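Cytochrome c552 (Thermochromatium tepidum, PDB 5ZE8) probably transfers electrons at low redox potential through its five covalently bound c-type hemes in a purple sulfur photosynthetic bacterium. Local coordinates at residues 40-45 and 54-59; 73-78 and 316-321; 259-264 and 268-273; 340-345 and 407-412. All blocks are in the same frame, centred on the assembly; numbering follows the deposited sequence.

Contact 1 of 4, residues 40-45 and 54-59; sequences VSSELC and RQWKGS. With HEC (heme c), chain B.
S42 presses its CB and OG onto the six-membered part of the W56 indole, and this is where the two short helices pack tightly. OG lies over one face of the ring, 3.5 Å from W56 CH2, while S42 CB comes to 3.6 Å from W56 CZ3. The indole gets there because W56 has CG anti to the backbone N (chi1 169°), which carries the ring across to helix 42-46. Both polar ends look elsewhere: W56 NE1 bonds to V125 O, and S42 OG to a carboxylate oxygen of E123. The other oxygen of E123 bonds to S41 OG, which also N-caps the helix by accepting from E43 N at 3.1 Å. The solvent side is looser. There E43 and K57 do not form a salt bridge. A water accepts from K57 NZ at 3.0 Å and donates to E43 OE2, an oxygen whose position is less certain. Past the serine, C45 SG is bonded covalently to CAB of heme c (chain B), and the W56 side chain lies close to another heme. C45 opens a CXXCH motif, the heme-attachment signature of c-type cytochromes.

Contact 2 of 4, residues 73-78 and 316-321; sequences GLFYQQ and APFRNL. With HEC (heme c), chain C.
Propionate oxygen O2A of heme c (chain C) is gripped by both terminal nitrogens of R319, by NH2 at 2.9 Å and by NH1 at 3.2 Å, with the carboxylate at the edge of the guanidinium. The other propionate is held by backbone: A316 N gives its hydrogen to O2D at 3.1 Å, nearly straight at 163°. R319 NE bonds to a propionate of a second heme, and NH2 also reaches L406 O, so one cation ties two hemes. A leucine in its place would probably leave the O2A propionate and that of the second heme without their positive partner and freer to turn. Above the same heme edge, F75 and F318 approach from opposite directions. Their planes are 27° apart, but the rings are slid so far that they barely overlap; F75 CZ meets F318 CE2 at 4.0 Å. Both flank the heme methyl CMA, 3.4 Å from F75 CD1 and 3.7 Å from F318 CZ. F75 comes from helix 70-79 and F318 from the type I turn leading into strand 320-328. L411 of helix 409-414 packs on both rings, and strand 397-405 pairs antiparallel with strand 320-328 at N320 and N405.

Contact 3 of 4, residues 259-264 and 268-273; sequences CHMPVA and ADHSMG. With HEC (heme c), chain F.
H260 and M261 lie against the 268-273 loop just where a CXXCH motif ends, and each segment supplies an axial histidine to a different bis-histidine heme. H260 NE2 binds the iron of heme c (chain F) at 2.1 Å, with H310 as the second protein ligand. C259 SG is bonded to CAC of that heme. H270 NE2 binds the iron of another heme together with H131. The methyl of M261 sits over the centre of the H270 ring, CE 3.5 Å from the centroid, a CH-pi contact; the thioether bends at chi3 (68°) to put it there. M261 SD packs on M272 CE at 3.6 Å. Replacing H270 with an alanine would probably leave the iron it shares with H131 short of an axial ligand, and the M261 methyl without a ring to cover. Further out, the ring orientations are fixed through their ND1 atoms. H270 ND1 gives a 2.8 Å bond to A268 O, in the plane of its ring, while H260 ND1 donates to a water that in turn donates to G273 O. The two segments are pinned together by D269 N to P262 O at 2.8 Å, beside V263 and A268, a non-hydrogen-bonded antiparallel pair. Behind it lies an Asx turn, D269 OD1 accepting from S271 N on its anti side; the same oxygen takes S271 OG, 2.9 Å away, on its syn lone pair.

Contact 4 of 4, residues 340-345 and 407-412; sequences ADHPSK and LWPSLV
H342 turns one face of its imidazole to CG of P409, the two side chains crossing at about a right angle. CB points toward helix 409-414 and sets CG anti to the backbone N (chi1 -163°), which extends the imidazole across to the proline. ND1 turns back to its own helix, accepting from S344 N at 3.0 Å in the ring plane; this N-caps helix 343-346. CD2 lies 4.0 Å from P409 CB, and CE1 is 3.8 Å from P409 CG. At the far side NE2 makes the nearest approach, 3.6 Å from P409 CG. That carbon stands over the ring face, 3.9 Å from the centroid and 26° off the normal: a CH-pi contact offset toward the rim. The patch thus joins the first turns of two helices, 343-346 and 409-414. Both rest on the antiparallel sheet, where Y322 of strand 320-328 and Y351 of strand 351-357 meet the imidazole with steeply inclined rings, and Y351 also touches P409.

In the fold
Contact 3 is the buried one, contacts 1 and 2 are partly buried, and contact 4 lies at the surface. Contacts 1 and 3 adjoin and touch: Q55 OE1 accepts from H270 N at 2.9 Å, which ties helix 50-57 to the loop carrying an axial ligand. Contacts 2 and 4 meet around 407-412, where N320 ND2 approaches L407 O at 3.0 Å. Chemistry changes with place: a thioether link in contact 1, a thioether and two iron-binding histidines in contact 3, propionate charge and aromatic packing in contact 2, where hemes and sheet meet, and a heme-free imidazole-proline contact in contact 4. Contact 4 lies across the chain's centre from contacts 1 and 3.

Contact 1 of 4, residues 40-45 and 54-59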
# COMPACT_ATOMS: atom_id res chain seq x y z
N VAL A 40 24.70 -0.83 0.44
CA VAL A 40 24.87 -1.99 -0.46
C VAL A 40 23.68 -2.14 -1.42
O VAL A 40 22.50 -2.25 -0.99
CB VAL A 40 25.08 -3.29 0.33
CG1 VAL A 40 25.09 -4.48 -0.64
CG2 VAL A 40 26.36 -3.24 1.07
N SER A 41 23.97 -2.16 -2.74
CA SER A 41 22.92 -2.23 -3.75
C SER A 41 22.25 -3.58 -3.73
O SER A 41 22.88 -4.65 -3.61
CB SER A 41 23.51 -2.04 -5.16
OG SER A 41 22.51 -2.21 -6.14
N SER A 42 20.97 -3.54 -4.05
CA SER A 42 20.15 -4.78 -4.19
C SER A 42 20.71 -5.70 -5.30
O SER A 42 20.43 -6.93 -5.33
CB SER A 42 18.69 -4.42 -4.44
OG SER A 42 18.20 -3.55 -3.40
N GLU A 43 21.42 -5.10 -6.27
CA GLU A 43 22.06 -5.86 -7.33
C GLU A 43 23.09 -6.85 -6.74
O GLU A 43 23.33 -7.91 -7.35
CB GLU A 43 22.71 -4.92 -8.37
CG GLU A 43 21.76 -3.99 -9.03
CD GLU A 43 20.72 -4.67 -9.89
OE1 GLU A 43 21.09 -5.65 -10.56
OE2 GLU A 43 19.52 -4.20 -9.93
N LEU A 44 23.74 -6.54 -5.65
CA LEU A 44 24.68 -7.46 -5.03
C LEU A 44 23.94 -8.67 -4.50
O LEU A 44 24.29 -9.79 -4.81
CB LEU A 44 25.48 -6.81 -3.88
CG LEU A 44 26.36 -7.88 -3.17
CD1 LEU A 44 27.35 -8.47 -4.19
CD2 LEU A 44 27.08 -7.37 -1.97
N CYS A 45 22.84 -8.47 -3.82
CA CYS A 45 22.00 -9.52 -3.29
C CYS A 45 21.49 -10.43 -4.35
O CYS A 45 21.39 -11.62 -4.14
CB CYS A 45 20.86 -8.92 -2.46
SG CYS A 45 21.26 -7.63 -1.28
N ARG A 54 13.85 -10.67 -8.38
CA ARG A 54 12.89 -10.46 -9.45
C ARG A 54 11.53 -9.94 -8.93
O ARG A 54 10.93 -9.00 -9.46
CB ARG A 54 12.64 -11.73 -10.28
CG ARG A 54 11.55 -11.56 -11.33
CD ARG A 54 11.57 -12.70 -12.35
NE ARG A 54 12.00 -13.86 -11.74
CZ ARG A 54 13.17 -14.51 -11.83
NH1 ARG A 54 14.09 -14.35 -12.76
NH2 ARG A 54 13.34 -15.48 -10.94
N GLN A 55 11.07 -10.54 -7.83
CA GLN A 55 9.80 -10.12 -7.23
C GLN A 55 9.88 -8.70 -6.68
O GLN A 55 8.96 -7.89 -6.95
CB GLN A 55 9.46 -11.10 -6.13
CG GLN A 55 9.07 -12.52 -6.61
CD GLN A 55 9.02 -13.54 -5.48
OE1 GLN A 55 9.51 -13.34 -4.38
NE2 GLN A 55 8.54 -14.76 -5.87
N TRP A 56 10.94 -8.44 -5.94
CA TRP A 56 11.17 -7.15 -5.32
C TRP A 56 11.26 -6.05 -6.39
O TRP A 56 10.68 -4.99 -6.20
CB TRP A 56 12.43 -7.16 -4.43
CG TRP A 56 12.82 -5.74 -4.01
CD1 TRP A 56 12.25 -5.00 -3.06
CD2 TRP A 56 13.79 -4.94 -4.63
NE1 TRP A 56 12.77 -3.76 -3.05
CE2 TRP A 56 13.74 -3.69 -4.02
CE3 TRP A 56 14.71 -5.16 -5.64
CZ2 TRP A 56 14.54 -2.66 -4.37
CZ3 TRP A 56 15.49 -4.07 -6.04
CH2 TRP A 56 15.42 -2.86 -5.35
N LYS A 57 11.96 -6.31 -7.49
CA LYS A 57 12.25 -5.26 -8.46
C LYS A 57 11.04 -4.73 -9.11
O LYS A 57 10.97 -3.52 -9.45
CB LYS A 57 13.25 -5.77 -9.48
CG LYS A 57 13.85 -4.70 -10.38
CD LYS A 57 14.66 -3.67 -9.65
CE LYS A 57 15.43 -2.67 -10.57
NZ LYS A 57 15.94 -1.50 -9.77
N GLY A 58 10.04 -5.56 -9.29
CA GLY A 58 8.76 -5.14 -9.80
C GLY A 58 7.77 -4.52 -8.85
O GLY A 58 6.70 -4.12 -9.24
N SER A 59 8.13 -4.49 -7.57
CA SER A 59 7.21 -4.02 -6.55
C SER A 59 7.24 -2.52 -6.33
O SER A 59 8.23 -1.89 -6.63
CB SER A 59 7.52 -4.68 -5.18
OG SER A 59 8.69 -4.16 -4.58
FE HEC B . 21.78 -13.87 1.47
CHA HEC B . 20.10 -16.34 3.17
CHB HEC B . 19.65 -11.52 2.72
CHC HEC B . 23.39 -11.41 -0.30
CHD HEC B . 23.87 -16.19 0.07
NA HEC B . 20.24 -13.89 2.74
C1A HEC B . 19.71 -15.03 3.35
C2A HEC B . 18.62 -14.67 4.20
C3A HEC B . 18.46 -13.31 4.06
C4A HEC B . 19.47 -12.81 3.18
CMA HEC B . 17.45 -12.43 4.79
CAA HEC B . 17.75 -15.63 4.97
CBA HEC B . 18.39 -16.25 6.22
CGA HEC B . 17.23 -16.94 6.93
O1A HEC B . 16.86 -18.05 6.55
O2A HEC B . 16.72 -16.47 7.96
NB HEC B . 21.56 -11.84 1.27
C1B HEC B . 20.59 -11.08 1.87
C2B HEC B . 20.74 -9.75 1.44
C3B HEC B . 21.76 -9.65 0.56
C4B HEC B . 22.29 -11.04 0.50
CMB HEC B . 19.74 -8.67 1.92
CAB HEC B . 22.40 -8.42 -0.01
CBB HEC B . 22.75 -7.35 0.88
NC HEC B . 23.36 -13.83 0.15
C1C HEC B . 23.86 -12.69 -0.45
C2C HEC B . 24.86 -13.05 -1.40
C3C HEC B . 24.98 -14.44 -1.36
C4C HEC B . 24.07 -14.90 -0.36
CMC HEC B . 25.49 -12.05 -2.35
CAC HEC B . 25.87 -15.37 -2.16
CBC HEC B . 27.17 -15.04 -2.44
ND HEC B . 21.92 -15.79 1.59
C1D HEC B . 22.87 -16.57 0.94
C2D HEC B . 22.65 -17.97 1.25
C3D HEC B . 21.62 -18.03 2.11
C4D HEC B . 21.17 -16.62 2.32
CMD HEC B . 23.45 -19.17 0.73
CAD HEC B . 20.97 -19.28 2.67
CBD HEC B . 19.77 -19.72 1.83
CGD HEC B . 19.74 -19.64 0.34
O1D HEC B . 20.39 -20.50 -0.34
O2D HEC B . 19.04 -18.73 -0.20
O HOH W 1 18.18 -2.75 -8.20

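Contact 2 of 4, residues 73-78 and 316-321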
# COMPACT_ATOMS: atom_id res chain seq x y z
N GLY A 73 5.74 11.02 -7.13
CA GLY A 73 6.63 12.11 -7.60
C GLY A 73 5.96 13.41 -7.81
O GLY A 73 6.57 14.48 -7.56
N LEU A 74 4.72 13.38 -8.28
CA LEU A 74 3.95 14.61 -8.55
C LEU A 74 3.73 15.29 -7.17
O LEU A 74 3.91 16.51 -6.98
CB LEU A 74 2.60 14.24 -9.21
CG LEU A 74 1.74 15.39 -9.79
CD1 LEU A 74 0.54 14.77 -10.51
CD2 LEU A 74 1.28 16.47 -8.85
N PHE A 75 3.27 14.52 -6.17
CA PHE A 75 2.99 15.08 -4.85
C PHE A 75 4.32 15.54 -4.18
O PHE A 75 4.37 16.61 -3.56
CB PHE A 75 2.29 14.09 -3.96
CG PHE A 75 0.83 13.92 -4.24
CD1 PHE A 75 0.37 13.17 -5.28
CD2 PHE A 75 -0.07 14.67 -3.47
CE1 PHE A 75 -0.97 12.99 -5.48
CE2 PHE A 75 -1.41 14.50 -3.69
CZ PHE A 75 -1.84 13.66 -4.67
N TYR A 76 5.40 14.76 -4.32
CA TYR A 76 6.71 15.13 -3.77
C TYR A 76 7.21 16.45 -4.36
O TYR A 76 7.67 17.35 -3.57
CB TYR A 76 7.71 14.01 -3.90
CG TYR A 76 9.06 14.25 -3.24
CD1 TYR A 76 10.08 15.00 -3.86
CD2 TYR A 76 9.24 13.90 -1.96
CE1 TYR A 76 11.29 15.24 -3.25
CE2 TYR A 76 10.46 14.10 -1.35
CZ TYR A 76 11.49 14.72 -2.00
OH TYR A 76 12.65 14.95 -1.33
N GLN A 77 7.05 16.61 -5.65
CA GLN A 77 7.47 17.87 -6.30
C GLN A 77 6.66 19.03 -5.76
O GLN A 77 7.29 20.14 -5.51
CB GLN A 77 7.29 17.75 -7.81
CG GLN A 77 7.84 18.92 -8.66
CD GLN A 77 9.35 19.15 -8.59
OE1 GLN A 77 10.16 18.29 -8.94
NE2 GLN A 77 9.72 20.36 -8.19
N GLN A 78 5.36 18.82 -5.62
CA GLN A 78 4.45 19.88 -5.18
C GLN A 78 4.67 20.21 -3.70
O GLN A 78 4.53 21.39 -3.31
CB GLN A 78 2.96 19.57 -5.49
CG GLN A 78 2.07 19.16 -4.27
CD GLN A 78 0.54 18.87 -4.49
OE1 GLN A 78 -0.07 19.24 -5.49
NE2 GLN A 78 -0.09 18.21 -3.47
N ALA A 316 -3.25 5.01 1.45
CA ALA A 316 -3.33 6.39 1.01
C ALA A 316 -4.75 6.88 1.01
O ALA A 316 -5.71 6.16 0.71
CB ALA A 316 -2.71 6.53 -0.37
N PRO A 317 -4.92 8.16 1.41
CA PRO A 317 -6.26 8.64 1.68
C PRO A 317 -7.11 8.80 0.44
O PRO A 317 -8.34 8.83 0.55
CB PRO A 317 -6.00 9.98 2.37
CG PRO A 317 -4.68 10.41 1.85
CD PRO A 317 -3.91 9.10 1.91
N PHE A 318 -6.44 8.76 -0.73
CA PHE A 318 -7.16 9.00 -1.96
C PHE A 318 -7.65 7.71 -2.66
O PHE A 318 -8.28 7.82 -3.70
CB PHE A 318 -6.47 9.81 -2.97
CG PHE A 318 -5.05 9.94 -2.73
CD1 PHE A 318 -4.20 8.88 -3.03
CD2 PHE A 318 -4.58 11.08 -2.14
CE1 PHE A 318 -2.83 9.01 -2.77
CE2 PHE A 318 -3.20 11.21 -1.83
CZ PHE A 318 -2.34 10.16 -2.13
N ARG A 319 -7.31 6.55 -2.10
CA ARG A 319 -7.84 5.36 -2.63
C ARG A 319 -9.38 5.36 -2.49
O ARG A 319 -9.95 5.76 -1.47
CB ARG A 319 -7.32 4.14 -1.89
CG ARG A 319 -5.84 3.93 -1.83
CD ARG A 319 -5.23 3.93 -3.20
NE ARG A 319 -3.86 3.41 -3.18
CZ ARG A 319 -2.78 3.99 -3.67
NH1 ARG A 319 -1.62 3.36 -3.58
NH2 ARG A 319 -2.85 5.23 -4.20
N ASN A 320 -10.01 4.83 -3.52
CA ASN A 320 -11.46 4.74 -3.51
C ASN A 320 -12.03 3.68 -4.39
O ASN A 320 -11.44 3.35 -5.40
CB ASN A 320 -12.05 6.11 -3.83
CG ASN A 320 -11.77 6.55 -5.24
OD1 ASN A 320 -12.56 6.25 -6.14
ND2 ASN A 320 -10.60 7.20 -5.47
N LEU A 321 -13.18 3.15 -4.04
CA LEU A 321 -13.94 2.26 -4.93
C LEU A 321 -15.27 2.85 -5.25
O LEU A 321 -15.82 3.72 -4.51
CB LEU A 321 -14.26 0.95 -4.24
CG LEU A 321 -13.36 0.38 -3.16
CD1 LEU A 321 -13.94 -0.85 -2.47
CD2 LEU A 321 -12.01 0.10 -3.77
FE HEC C . 3.61 8.32 1.08
CHA HEC C . 1.81 6.15 -0.90
CHB HEC C . 3.08 10.78 -1.20
CHC HEC C . 5.06 10.54 3.13
CHD HEC C . 4.12 5.88 3.37
NA HEC C . 2.66 8.51 -0.63
C1A HEC C . 1.97 7.46 -1.33
C2A HEC C . 1.26 7.99 -2.46
C3A HEC C . 1.59 9.28 -2.54
C4A HEC C . 2.42 9.59 -1.42
CMA HEC C . 1.11 10.29 -3.54
CAA HEC C . 0.49 7.22 -3.46
CBA HEC C . 1.51 6.58 -4.45
CGA HEC C . 0.97 5.70 -5.53
O1A HEC C . 1.70 5.20 -6.46
O2A HEC C . -0.26 5.38 -5.59
NB HEC C . 4.06 10.30 0.91
C1B HEC C . 3.83 11.10 -0.11
C2B HEC C . 4.45 12.36 0.14
C3B HEC C . 4.98 12.39 1.39
C4B HEC C . 4.69 11.02 1.90
CMB HEC C . 4.41 13.49 -0.84
CAB HEC C . 5.65 13.45 2.16
CBB HEC C . 5.05 14.73 2.13
NC HEC C . 4.41 8.23 2.90
C1C HEC C . 4.94 9.29 3.68
C2C HEC C . 5.37 8.84 4.96
C3C HEC C . 5.16 7.49 5.00
C4C HEC C . 4.57 7.14 3.70
CMC HEC C . 6.02 9.69 5.99
CAC HEC C . 5.44 6.54 6.10
CBC HEC C . 4.87 6.88 7.35
ND HEC C . 3.14 6.43 1.18
C1D HEC C . 3.45 5.54 2.16
C2D HEC C . 2.91 4.23 1.90
C3D HEC C . 2.21 4.31 0.77
C4D HEC C . 2.36 5.70 0.31
CMD HEC C . 3.04 3.06 2.82
CAD HEC C . 1.46 3.19 0.05
CBD HEC C . 0.05 3.31 0.52
CGD HEC C . -0.91 2.32 -0.15
O1D HEC C . -0.53 1.38 -0.80
O2D HEC C . -2.16 2.52 -0.06

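Contact 3 of 4, residues 259-264 and 268-273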
# COMPACT_ATOMS: atom_id res chain seq x y z
N CYS A 259 -0.40 -12.82 4.55
CA CYS A 259 -1.07 -12.54 3.32
C CYS A 259 -0.16 -11.94 2.23
O CYS A 259 -0.35 -12.21 1.08
CB CYS A 259 -2.21 -11.55 3.60
SG CYS A 259 -3.43 -12.37 4.63
N HIS A 260 0.77 -11.05 2.64
CA HIS A 260 1.55 -10.23 1.71
C HIS A 260 2.92 -10.74 1.34
O HIS A 260 3.51 -10.25 0.43
CB HIS A 260 1.66 -8.82 2.30
CG HIS A 260 0.43 -7.98 2.21
ND1 HIS A 260 -0.08 -7.59 1.00
CD2 HIS A 260 -0.44 -7.54 3.15
CE1 HIS A 260 -1.17 -6.87 1.21
NE2 HIS A 260 -1.42 -6.86 2.49
N MET A 261 3.41 -11.77 2.05
CA MET A 261 4.66 -12.46 1.76
C MET A 261 4.49 -13.96 1.80
O MET A 261 5.16 -14.65 2.53
CB MET A 261 5.80 -12.02 2.62
CG MET A 261 6.13 -10.54 2.54
SD MET A 261 7.59 -10.02 3.50
CE MET A 261 8.86 -10.86 2.53
N PRO A 262 3.50 -14.43 1.04
CA PRO A 262 3.21 -15.86 1.15
C PRO A 262 4.35 -16.73 0.72
O PRO A 262 5.16 -16.37 -0.15
CB PRO A 262 1.96 -16.04 0.26
CG PRO A 262 2.10 -14.97 -0.72
CD PRO A 262 2.60 -13.78 0.09
N VAL A 263 4.36 -17.96 1.30
CA VAL A 263 5.21 -18.98 0.85
C VAL A 263 4.67 -19.52 -0.50
O VAL A 263 3.53 -20.02 -0.65
CB VAL A 263 5.30 -20.15 1.82
CG1 VAL A 263 6.20 -21.22 1.15
CG2 VAL A 263 5.89 -19.71 3.12
N ALA A 264 5.47 -19.33 -1.50
CA ALA A 264 5.19 -19.77 -2.88
C ALA A 264 6.48 -20.16 -3.51
O ALA A 264 7.52 -19.43 -3.42
CB ALA A 264 4.47 -18.65 -3.66
N ALA A 268 9.44 -16.91 0.96
CA ALA A 268 8.49 -15.76 1.17
C ALA A 268 8.50 -14.85 -0.07
O ALA A 268 9.55 -14.32 -0.50
CB ALA A 268 8.81 -14.94 2.44
N ASP A 269 7.39 -14.78 -0.75
CA ASP A 269 7.19 -13.97 -1.93
C ASP A 269 7.35 -12.46 -1.58
O ASP A 269 6.72 -11.95 -0.65
CB ASP A 269 5.81 -14.22 -2.51
CG ASP A 269 5.63 -13.65 -3.91
OD1 ASP A 269 6.21 -12.65 -4.34
OD2 ASP A 269 4.94 -14.26 -4.74
N HIS A 270 8.31 -11.83 -2.26
CA HIS A 270 8.60 -10.38 -2.05
C HIS A 270 7.89 -9.45 -3.04
O HIS A 270 8.17 -8.23 -3.09
CB HIS A 270 10.07 -10.15 -2.06
CG HIS A 270 10.77 -10.50 -0.80
ND1 HIS A 270 10.79 -11.79 -0.25
CD2 HIS A 270 11.58 -9.73 -0.02
CE1 HIS A 270 11.62 -11.75 0.80
NE2 HIS A 270 12.07 -10.51 0.98
N SER A 271 6.96 -9.92 -3.84
CA SER A 271 6.25 -9.03 -4.80
C SER A 271 5.44 -7.96 -4.08
O SER A 271 5.41 -6.84 -4.60
CB SER A 271 5.25 -9.85 -5.67
OG SER A 271 5.97 -10.79 -6.50
N MET A 272 4.71 -8.33 -3.01
CA MET A 272 4.02 -7.37 -2.15
C MET A 272 3.18 -6.37 -2.96
O MET A 272 3.29 -5.14 -2.83
CB MET A 272 5.05 -6.69 -1.25
CG MET A 272 5.70 -7.71 -0.33
SD MET A 272 6.70 -6.93 1.00
CE MET A 272 8.23 -7.71 0.75
N GLY A 273 2.37 -6.92 -3.82
CA GLY A 273 1.42 -6.16 -4.59
C GLY A 273 0.14 -5.78 -3.85
O GLY A 273 -0.39 -6.50 -3.00
FE HEC F . -3.01 -5.88 3.40
CHA HEC F . -3.83 -4.51 0.46
CHB HEC F . -0.83 -3.33 4.06
CHC HEC F . -2.35 -7.20 6.50
CHD HEC F . -4.78 -8.70 2.57
NA HEC F . -2.43 -4.22 2.48
C1A HEC F . -2.96 -3.78 1.25
C2A HEC F . -2.35 -2.54 0.88
C3A HEC F . -1.49 -2.25 1.90
C4A HEC F . -1.54 -3.27 2.89
CMA HEC F . -0.61 -1.01 2.06
CAA HEC F . -2.68 -1.68 -0.37
CBA HEC F . -3.91 -0.81 -0.13
CGA HEC F . -4.30 0.08 -1.29
O1A HEC F . -3.70 1.16 -1.51
O2A HEC F . -5.24 -0.33 -2.04
NB HEC F . -1.83 -5.40 4.99
C1B HEC F . -0.98 -4.33 4.99
C2B HEC F . -0.28 -4.29 6.23
C3B HEC F . -0.69 -5.37 7.00
C4B HEC F . -1.70 -6.05 6.16
CMB HEC F . 0.72 -3.22 6.70
CAB HEC F . -0.41 -5.77 8.39
CBB HEC F . -0.66 -4.78 9.36
NC HEC F . -3.48 -7.61 4.35
C1C HEC F . -3.13 -7.92 5.63
C2C HEC F . -3.53 -9.27 5.86
C3C HEC F . -4.19 -9.75 4.76
C4C HEC F . -4.20 -8.66 3.81
CMC HEC F . -3.21 -10.07 7.13
CAC HEC F . -4.85 -11.09 4.46
CBC HEC F . -5.81 -11.56 5.39
ND HEC F . -4.11 -6.42 1.89
C1D HEC F . -4.71 -7.65 1.64
C2D HEC F . -5.30 -7.71 0.29
C3D HEC F . -5.09 -6.53 -0.32
C4D HEC F . -4.33 -5.78 0.72
CMD HEC F . -6.05 -8.87 -0.25
CAD HEC F . -5.45 -6.07 -1.70
CBD HEC F . -6.35 -4.85 -1.66
CGD HEC F . -5.73 -3.54 -2.11
O1D HEC F . -4.68 -3.51 -2.74
O2D HEC F . -6.37 -2.54 -1.81
O HOH W 2 0.93 -8.35 -1.38
O HOH W 3 4.17 -11.01 -2.12

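Contact 4 of 4, residues 340-345 and 407-412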
# COMPACT_ATOMS: atom_id res chain seq x y z
N ALA A 340 -25.71 7.92 -12.63
CA ALA A 340 -25.66 8.35 -14.00
C ALA A 340 -24.24 8.52 -14.42
O ALA A 340 -23.86 7.93 -15.42
CB ALA A 340 -26.45 9.63 -14.21
N ASP A 341 -23.48 9.31 -13.65
CA ASP A 341 -22.04 9.49 -13.82
C ASP A 341 -21.32 8.84 -12.58
O ASP A 341 -21.41 7.62 -12.37
CB ASP A 341 -21.67 10.99 -13.91
CG ASP A 341 -22.49 11.79 -14.91
OD1 ASP A 341 -23.67 11.43 -15.15
OD2 ASP A 341 -21.97 12.82 -15.42
N HIS A 342 -20.54 9.63 -11.84
CA HIS A 342 -19.67 9.07 -10.74
C HIS A 342 -20.52 8.96 -9.50
O HIS A 342 -21.18 9.96 -9.11
CB HIS A 342 -18.48 9.96 -10.50
CG HIS A 342 -17.37 9.31 -9.73
ND1 HIS A 342 -17.44 9.08 -8.38
CD2 HIS A 342 -16.14 8.91 -10.13
CE1 HIS A 342 -16.31 8.52 -7.98
NE2 HIS A 342 -15.51 8.37 -9.02
N PRO A 343 -20.50 7.81 -8.83
CA PRO A 343 -21.25 7.62 -7.63
C PRO A 343 -20.95 8.60 -6.54
O PRO A 343 -21.82 8.85 -5.74
CB PRO A 343 -20.94 6.16 -7.23
CG PRO A 343 -20.64 5.53 -8.57
CD PRO A 343 -19.85 6.55 -9.25
N SER A 344 -19.74 9.16 -6.48
CA SER A 344 -19.50 10.19 -5.45
C SER A 344 -20.52 11.31 -5.45
O SER A 344 -20.83 11.87 -4.42
CB SER A 344 -18.08 10.76 -5.57
OG SER A 344 -17.86 11.51 -6.74
N LYS A 345 -20.95 11.66 -6.64
CA LYS A 345 -22.00 12.69 -6.87
C LYS A 345 -23.38 12.14 -7.06
O LYS A 345 -24.35 12.78 -6.70
CB LYS A 345 -21.64 13.44 -8.12
CG LYS A 345 -20.30 14.21 -8.04
CD LYS A 345 -20.09 15.19 -9.16
CE LYS A 345 -18.77 15.89 -8.88
NZ LYS A 345 -18.55 16.87 -9.96
N LEU A 407 -6.53 7.09 -7.11
CA LEU A 407 -6.72 8.50 -6.79
C LEU A 407 -8.15 8.94 -6.85
O LEU A 407 -8.91 8.40 -7.60
CB LEU A 407 -5.92 9.36 -7.77
CG LEU A 407 -4.40 9.18 -7.80
CD1 LEU A 407 -3.81 9.93 -9.01
CD2 LEU A 407 -3.84 9.67 -6.50
N TRP A 408 -8.51 9.93 -6.07
CA TRP A 408 -9.82 10.54 -6.15
C TRP A 408 -10.10 11.09 -7.53
O TRP A 408 -9.20 11.54 -8.20
CB TRP A 408 -9.90 11.76 -5.21
CG TRP A 408 -9.91 11.48 -3.71
CD1 TRP A 408 -10.50 10.45 -3.08
CD2 TRP A 408 -9.27 12.26 -2.69
NE1 TRP A 408 -10.29 10.51 -1.71
CE2 TRP A 408 -9.57 11.64 -1.44
CE3 TRP A 408 -8.49 13.44 -2.72
CZ2 TRP A 408 -9.10 12.10 -0.25
CZ3 TRP A 408 -8.01 13.89 -1.51
CH2 TRP A 408 -8.28 13.19 -0.30
N PRO A 409 -11.39 11.17 -7.88
CA PRO A 409 -11.74 11.66 -9.24
C PRO A 409 -11.29 13.09 -9.49
O PRO A 409 -10.83 13.37 -10.57
CB PRO A 409 -13.25 11.48 -9.29
CG PRO A 409 -13.71 11.31 -7.91
CD PRO A 409 -12.56 10.69 -7.14
N SER A 410 -11.35 13.95 -8.47
CA SER A 410 -10.83 15.31 -8.51
C SER A 410 -9.38 15.32 -8.96
O SER A 410 -8.96 16.14 -9.78
CB SER A 410 -10.97 16.07 -7.18
OG SER A 410 -10.25 15.47 -6.07
N LEU A 411 -8.60 14.40 -8.44
CA LEU A 411 -7.19 14.36 -8.78
C LEU A 411 -6.92 13.81 -10.16
O LEU A 411 -6.01 14.29 -10.89
CB LEU A 411 -6.40 13.52 -7.75
CG LEU A 411 -6.34 14.09 -6.33
CD1 LEU A 411 -5.80 13.06 -5.38
CD2 LEU A 411 -5.50 15.36 -6.23
N VAL A 412 -7.71 12.82 -10.57
CA VAL A 412 -7.64 12.25 -11.93
C VAL A 412 -8.05 13.28 -12.95
O VAL A 412 -7.40 13.37 -13.96
CB VAL A 412 -8.51 11.00 -12.03
CG1 VAL A 412 -8.52 10.40 -13.44
CG2 VAL A 412 -7.98 9.92 -11.09